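Local coordinates for protein DnaB intein (Synechocystis sp., PDB 1MI8) that is a mini-intein that in its natural form probably excises itself from a replicative DNA helicase by protein splicing, with cyclization of an asparagine side chain, at residues A[2-5]-A[6-10]; A[88-91]-A[92-95]. The protein carries 4 engineered substitutions. All coordinates share one frame; numbering follows the deposited sequence.

Interaction 1 of 2, residues A[2-5]-A[6-10]. Engineered in segment 2-5: Ala3 (natural residue Cys).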
loop_
_atom_site.group_PDB
_atom_site.type_symbol
_atom_site.label_atom_id
_atom_site.label_comp_id
_atom_site.label_asym_id
_atom_site.label_seq_id
_atom_site.Cartn_x
_atom_site.Cartn_y
_atom_site.Cartn_z
ATOM N N GLY A 2 14.983 1.362 -11.249
ATOM C CA GLY A 2 14.675 1.229 -9.834
ATOM C C GLY A 2 15.966 1.039 -9.010
ATOM O O GLY A 2 17.065 1.464 -9.395
ATOM N N ALA A 3 15.753 0.381 -7.879
ATOM C CA ALA A 3 16.842 -0.032 -6.977
ATOM C C ALA A 3 16.255 -0.616 -5.706
ATOM O O ALA A 3 15.168 -0.217 -5.255
ATOM C CB ALA A 3 17.799 1.162 -6.629
ATOM N N ILE A 4 16.992 -1.533 -5.096
ATOM C CA ILE A 4 16.492 -2.181 -3.888
ATOM C C ILE A 4 17.540 -2.076 -2.775
ATOM O O ILE A 4 18.707 -1.770 -3.062
ATOM C CB ILE A 4 16.224 -3.678 -4.191
ATOM C CG1 ILE A 4 17.544 -4.341 -4.669
ATOM C CG2 ILE A 4 15.168 -3.807 -5.375
ATOM C CD1 ILE A 4 17.455 -5.856 -4.852
ATOM N N SER A 5 17.141 -2.342 -1.534
ATOM C CA SER A 5 18.087 -2.318 -0.421
ATOM C C SER A 5 19.227 -3.353 -0.615
ATOM O O SER A 5 19.029 -4.469 -1.160
ATOM C CB SER A 5 17.350 -2.594 0.922
ATOM O OG SER A 5 18.185 -3.168 1.934
ATOM N N GLY A 6 20.413 -2.974 -0.149
ATOM C CA GLY A 6 21.561 -3.838 -0.228
ATOM C C GLY A 6 21.385 -5.133 0.532
ATOM O O GLY A 6 22.098 -6.082 0.274
ATOM N N ASP A 7 20.421 -5.161 1.459
ATOM C CA ASP A 7 20.123 -6.341 2.272
ATOM C C ASP A 7 19.478 -7.434 1.423
ATOM O O ASP A 7 19.480 -8.600 1.804
ATOM C CB ASP A 7 19.115 -6.001 3.382
ATOM C CG ASP A 7 19.526 -4.758 4.234
ATOM O OD1 ASP A 7 18.838 -4.478 5.239
ATOM O OD2 ASP A 7 20.506 -4.056 3.903
ATOM N N SER A 8 18.863 -7.042 0.319
ATOM C CA SER A 8 18.145 -8.014 -0.524
ATOM C C SER A 8 19.031 -9.205 -0.949
ATOM O O SER A 8 20.148 -9.066 -1.421
ATOM C CB SER A 8 17.554 -7.322 -1.773
ATOM O OG SER A 8 16.813 -6.129 -1.460
ATOM N N LEU A 9 18.507 -10.387 -0.758
ATOM C CA LEU A 9 19.216 -11.605 -1.079
ATOM C C LEU A 9 18.955 -12.090 -2.509
ATOM O O LEU A 9 17.813 -12.452 -2.884
ATOM C CB LEU A 9 18.803 -12.670 -0.081
ATOM C CG LEU A 9 19.632 -12.952 1.186
ATOM C CD1 LEU A 9 20.467 -11.776 1.529
ATOM C CD2 LEU A 9 18.743 -13.438 2.328
ATOM N N ILE A 10 20.039 -12.120 -3.288
ATOM C CA ILE A 10 19.992 -12.546 -4.670
ATOM C C ILE A 10 20.159 -14.039 -4.839
ATOM O O ILE A 10 21.141 -14.622 -4.359
ATOM C CB ILE A 10 21.067 -11.820 -5.500
ATOM C CG1 ILE A 10 20.919 -10.304 -5.333
ATOM C CG2 ILE A 10 20.932 -12.247 -6.959
ATOM C CD1 ILE A 10 19.443 -9.778 -5.544
#
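Ile4 lays the CD1 end of its side chain against Ser8. Its CD1 lies 3.4 Å from Ser8 CB, tighter than usual for two carbons, and also touches the hydroxyl. Ile4 CG1 sits between the backbone N and the carbonyl carbon (chi1 59°), and the chain then runs out extended, which carries CD1 across to the second segment. Farther along, the same methyl meets Ile10 CD1 at 4.5 Å, a looser apolar contact.

The polar half is a type I beta turn from Ser5 to Ser8. The carbonyl oxygen of Ser5 takes two hydrogen bonds from one residue. Ser8 N reaches Ser5 O at 3.0 Å and closes the turn. Ser8 OG donates to the same Ser5 O at 2.8 Å, tilted 18° from the carbonyl plane.

The hydroxyl of Ser5 makes a further bond within the turn. Ser5 OG stands anti to its own N (chi1 154°), beside the carbonyl carbon, and accepts a bond from Asp7 N at 3.0 Å that is fairly straight. This is an ST turn laid over the beta turn. Ser5 OG also bonds to Glu134. The Asp7 carboxylate packs beside Ser5 OG without bonding to it. Its OD1 instead makes a salt bridge to Lys70.

The bend links the weakly bonded strand 4-5 to strand 9-12, and its centre lies about 7 Å from the centre of the chain. It lies at the start of the all-beta Hint-type splicing fold, just after the engineered Ala3, whose natural Cys probably takes part in splicing. Ile4 and Ser5 bond through their backbones to Phe137 and Lys70, respectively, so they lie between strands 120-140 and 68-71. Ile4 and Ile10 both pack on Phe147 and Ala149 of strand 146-149.

Interaction 2 of 2, residues A[88-91]-A[92-95]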
loop_
_atom_site.group_PDB
_atom_site.type_symbol
_atom_site.label_atom_id
_atom_site.label_comp_id
_atom_site.label_asym_id
_atom_site.label_seq_id
_atom_site.Cartn_x
_atom_site.Cartn_y
_atom_site.Cartn_z
ATOM N N GLU A 88 2.832 2.430 -7.481
ATOM C CA GLU A 88 1.630 2.258 -8.239
ATOM C C GLU A 88 0.850 0.990 -7.788
ATOM O O GLU A 88 -0.285 0.772 -8.226
ATOM C CB GLU A 88 2.004 2.104 -9.713
ATOM C CG GLU A 88 2.469 3.401 -10.346
ATOM C CD GLU A 88 2.968 3.164 -11.764
ATOM O OE1 GLU A 88 3.247 1.969 -12.121
ATOM O OE2 GLU A 88 3.096 4.163 -12.508
ATOM N N LEU A 89 1.470 0.138 -6.964
ATOM C CA LEU A 89 0.818 -1.086 -6.514
ATOM C C LEU A 89 -0.230 -0.786 -5.474
ATOM O O LEU A 89 -0.093 0.188 -4.705
ATOM C CB LEU A 89 1.828 -2.045 -5.880
ATOM C CG LEU A 89 2.994 -2.482 -6.771
ATOM C CD1 LEU A 89 4.042 -3.303 -5.952
ATOM C CD2 LEU A 89 2.416 -3.290 -7.922
ATOM N N SER A 90 -1.252 -1.628 -5.444
ATOM C CA SER A 90 -2.325 -1.532 -4.450
ATOM C C SER A 90 -2.533 -2.929 -3.906
ATOM O O SER A 90 -2.024 -3.916 -4.446
ATOM C CB SER A 90 -3.635 -0.995 -5.081
ATOM O OG SER A 90 -3.846 -1.601 -6.351
ATOM N N LEU A 91 -3.294 -3.021 -2.826
ATOM C CA LEU A 91 -3.537 -4.304 -2.191
ATOM C C LEU A 91 -4.366 -5.255 -3.039
ATOM O O LEU A 91 -4.471 -6.442 -2.714
ATOM C CB LEU A 91 -4.177 -4.100 -0.804
ATOM C CG LEU A 91 -3.302 -3.399 0.264
ATOM C CD1 LEU A 91 -3.484 -4.128 1.555
ATOM C CD2 LEU A 91 -1.785 -3.415 -0.072
ATOM N N LYS A 92 -4.953 -4.755 -4.120
ATOM C CA LYS A 92 -5.719 -5.633 -5.013
ATOM C C LYS A 92 -4.776 -6.272 -6.035
ATOM O O LYS A 92 -5.217 -7.056 -6.874
ATOM C CB LYS A 92 -6.777 -4.839 -5.817
ATOM C CG LYS A 92 -6.137 -3.959 -6.931
ATOM C CD LYS A 92 -7.153 -3.015 -7.590
ATOM C CE LYS A 92 -6.497 -1.980 -8.548
ATOM N NZ LYS A 92 -5.626 -2.574 -9.615
ATOM N N GLU A 93 -3.499 -5.922 -6.035
ATOM C CA GLU A 93 -2.642 -6.525 -7.078
ATOM C C GLU A 93 -2.028 -7.862 -6.648
ATOM O O GLU A 93 -1.934 -8.154 -5.459
ATOM C CB GLU A 93 -1.473 -5.569 -7.465
ATOM C CG GLU A 93 -1.755 -4.116 -7.984
ATOM C CD GLU A 93 -2.082 -4.045 -9.501
ATOM O OE1 GLU A 93 -1.720 -4.958 -10.288
ATOM O OE2 GLU A 93 -2.655 -3.041 -9.928
ATOM N N HIS A 94 -1.620 -8.698 -7.599
ATOM C CA HIS A 94 -0.874 -9.892 -7.213
ATOM C C HIS A 94 0.462 -9.683 -7.928
ATOM O O HIS A 94 0.499 -9.070 -9.003
ATOM C CB HIS A 94 -1.495 -11.192 -7.754
ATOM C CG HIS A 94 -2.869 -11.479 -7.223
ATOM N ND1 HIS A 94 -3.981 -10.762 -7.615
ATOM C CD2 HIS A 94 -3.296 -12.353 -6.283
ATOM C CE1 HIS A 94 -5.033 -11.176 -6.928
ATOM N NE2 HIS A 94 -4.644 -12.136 -6.110
ATOM N N ILE A 95 1.556 -10.191 -7.378
ATOM C CA ILE A 95 2.849 -10.085 -8.086
ATOM C C ILE A 95 3.528 -11.446 -8.214
ATOM O O ILE A 95 3.277 -12.400 -7.464
ATOM C CB ILE A 95 3.823 -9.095 -7.440
ATOM C CG1 ILE A 95 4.267 -9.618 -6.079
ATOM C CG2 ILE A 95 3.115 -7.708 -7.322
ATOM C CD1 ILE A 95 5.392 -8.750 -5.404
HETATM O O HOH W 1 -2.711 -0.783 -8.464
HETATM O O HOH W 2 -4.163 -8.857 -3.973
#
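Lys92 curls its side chain over the hydroxyl of Ser90. Its CG lies 3.3 Å from Ser90 OG, and CE comes back to nearly the same distance. The chain bends at its last torsion (chi4 54°), and NZ ends 3.0 Å from Glu93 OE2 in a salt bridge. The ammonium meets that oxygen from above the carboxylate plane.

Glu93 closes a type I beta turn: its N donates to Ser90 O at 3.0 Å. Its CG packs on the backbone of Ser90, and the chain then folds at chi2 (-83°). Water 1 links Glu93 OE2 to Glu88 O and Ser90 OG, while OE1 bonds to Thr79. With an alanine here, the Lys92 ammonium would probably lose its carboxylate mate, and water 1 one of its anchors. Water 2 joins Glu93 O to Leu91 O and lies above one face of the His94 ring, offset toward its rim. His94 begins strand 94-98, and Ile95 within it bonds through its backbone to Asp123.

Glu93 is buried, but its carboxylate has polar partners at both oxygens. The nearby ammonium would probably help to keep it ionised, and water 1 ties the turn to the carbonyl of Glu88.

Overall arrangement
Both interactions are tight type I turns that deliver the chain into a strand. Interaction 1 comes first, at the N-terminal end, and interaction 2 follows some eighty residues later. Their centres lie about 20 Å apart and their nearest atoms about 11 Å, so they do not touch. They share the large antiparallel sheet, where strands 4-5 and 94-98 both pair with the long strand 120-140. Interaction 1 leads strand 4-5 into strand 9-12 near the centre of the fold, beside the engineered Ala3, which probably marks the N-terminal splice junction. Interaction 2 leads into strand 94-98 at the periphery, where the second subunit packs against it.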